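Uncharacterized protein (Parabacteroides merdae, PDB 4MXN) is a putative glycosyl hydrolase of the family 28 type, probably cleaving glycosidic bonds in pectin-like polysaccharides. Local coordinates at residues A[174-179]-A[207-212]. Numbering follows the deposited sequence.
Sequences EIYKDC and VKMTDC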
# COMPACT_ATOMS: atom_id res chain seq x y z
N GLU A 174 3.51 -1.72 -4.85
CA GLU A 174 2.48 -0.80 -5.34
C GLU A 174 1.84 -1.31 -6.58
O GLU A 174 2.54 -1.68 -7.52
CB GLU A 174 3.09 0.57 -5.68
CG GLU A 174 3.79 1.35 -4.59
CD GLU A 174 4.68 2.47 -5.13
OE1 GLU A 174 4.15 3.46 -5.67
OE2 GLU A 174 5.92 2.33 -5.05
N ILE A 175 0.51 -1.24 -6.65
CA ILE A 175 -0.24 -1.64 -7.85
C ILE A 175 -1.17 -0.51 -8.24
O ILE A 175 -1.94 -0.04 -7.40
CB ILE A 175 -1.02 -2.98 -7.66
CG1 ILE A 175 -0.07 -4.17 -7.35
CG2 ILE A 175 -1.91 -3.28 -8.91
CD1 ILE A 175 -0.81 -5.41 -6.92
N TYR A 176 -1.06 -0.04 -9.50
CA TYR A 176 -1.93 1.01 -10.04
C TYR A 176 -2.57 0.44 -11.28
O TYR A 176 -1.88 0.07 -12.24
CB TYR A 176 -1.15 2.33 -10.32
CG TYR A 176 -0.42 2.84 -9.10
CD1 TYR A 176 -1.11 3.46 -8.06
CD2 TYR A 176 0.95 2.67 -8.97
CE1 TYR A 176 -0.44 3.89 -6.91
CE2 TYR A 176 1.63 3.09 -7.82
CZ TYR A 176 0.93 3.71 -6.80
OH TYR A 176 1.58 4.12 -5.66
N LYS A 177 -3.89 0.27 -11.21
CA LYS A 177 -4.66 -0.32 -12.29
C LYS A 177 -5.83 0.58 -12.66
O LYS A 177 -6.64 0.90 -11.79
CB LYS A 177 -5.17 -1.72 -11.88
CG LYS A 177 -5.94 -2.43 -12.98
CD LYS A 177 -6.31 -3.86 -12.62
CE LYS A 177 -7.19 -4.50 -13.67
NZ LYS A 177 -6.53 -4.62 -15.00
N ASP A 178 -5.92 0.99 -13.95
CA ASP A 178 -7.00 1.81 -14.53
C ASP A 178 -7.24 3.09 -13.71
O ASP A 178 -8.39 3.48 -13.51
CB ASP A 178 -8.31 0.99 -14.65
CG ASP A 178 -8.18 -0.32 -15.40
OD1 ASP A 178 -7.37 -0.38 -16.36
OD2 ASP A 178 -8.90 -1.28 -15.05
N CYS A 179 -6.17 3.72 -13.24
CA CYS A 179 -6.25 4.94 -12.45
C CYS A 179 -5.99 6.17 -13.33
O CYS A 179 -5.35 6.08 -14.38
CB CYS A 179 -5.27 4.90 -11.28
SG CYS A 179 -5.67 3.69 -10.01
N VAL A 207 0.30 9.38 -14.77
CA VAL A 207 1.03 8.88 -13.60
C VAL A 207 2.34 9.62 -13.57
O VAL A 207 3.15 9.48 -14.49
CB VAL A 207 1.20 7.33 -13.53
CG1 VAL A 207 1.96 6.92 -12.26
CG2 VAL A 207 -0.15 6.61 -13.60
N LYS A 208 2.53 10.44 -12.52
CA LYS A 208 3.76 11.21 -12.37
C LYS A 208 4.50 10.69 -11.16
O LYS A 208 4.04 10.88 -10.03
CB LYS A 208 3.50 12.73 -12.29
CG LYS A 208 2.94 13.36 -13.55
CD LYS A 208 3.10 14.88 -13.46
CE LYS A 208 2.53 15.60 -14.65
NZ LYS A 208 3.06 16.99 -14.74
N MSE A 209 5.65 10.06 -11.40
CA MSE A 209 6.49 9.51 -10.33
C MSE A 209 7.77 10.33 -10.24
O MSE A 209 8.49 10.43 -11.24
CB MSE A 209 6.77 8.02 -10.56
CG MSE A 209 7.22 7.31 -9.30
SE MSE A 209 7.15 5.37 -9.37
CE MSE A 209 5.23 5.10 -9.45
N THR A 210 8.03 10.95 -9.06
CA THR A 210 9.19 11.82 -8.85
C THR A 210 9.94 11.51 -7.55
O THR A 210 9.31 11.30 -6.51
CB THR A 210 8.69 13.28 -8.84
OG1 THR A 210 7.83 13.47 -9.96
CG2 THR A 210 9.83 14.32 -8.90
N ASP A 211 11.28 11.50 -7.63
CA ASP A 211 12.20 11.31 -6.48
C ASP A 211 11.91 10.01 -5.73
O ASP A 211 11.93 9.97 -4.49
CB ASP A 211 12.13 12.51 -5.51
CG ASP A 211 12.54 13.81 -6.16
OD1 ASP A 211 13.51 13.81 -6.93
OD2 ASP A 211 11.85 14.82 -5.94
N CYS A 212 11.64 8.95 -6.47
CA CYS A 212 11.39 7.66 -5.82
C CYS A 212 12.65 6.82 -5.81
O CYS A 212 13.43 6.85 -6.77
CB CYS A 212 10.21 6.96 -6.49
SG CYS A 212 8.65 7.83 -6.23
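In one of its two modelled conformers, selenomethionine Met209 reaches with its methyl end across the interior of the solenoid to Tyr176 and Glu174, side chains that are themselves joined by a hydrogen bond; for the other conformer the contact is uncertain. Its CE lies 4.4 Å from Tyr176 CE2, approaching the ring obliquely, and 4.3 Å from Glu174 OE1. Both are loose van der Waals approaches, and the 118 Å² buried between the segments is modest. Nearly anti torsions at chi1 (-161°) and chi2 (164°) carry SE inward from the strand, and the turn at chi3 (-67°) directs CE toward Tyr176 and Glu174.

The Tyr176 hydroxyl donates to Glu174 OE1 over 2.7 Å. The acceptor oxygen lies in the plane of the ring, at its edge, and receives the proton on its anti lone pair, the one directed away from OE2. Tyr176 and Glu174 are two positions apart on strand 174-177 and so project from the same face; the bond ties their ends together, limits rotation of the carboxylate and gives buried OE1 a polar partner. Val184 packs against both side chains.

This buried contact joins two different faces of a right-handed parallel beta-helix, the fold of family 28. Strand 174-177 runs parallel between strands 151-154 and 199-202, with backbone hydrogen bonds from Ile175 to Ile151 and Met153 and from Glu174 and Tyr176 to Ser200. Strand 205-210 belongs to another face, parallel to strands 182-190 and 230-233. Met209 packs on Phe232 of its own face and on Ile199 of strand 199-202, beside 174-177 on the other.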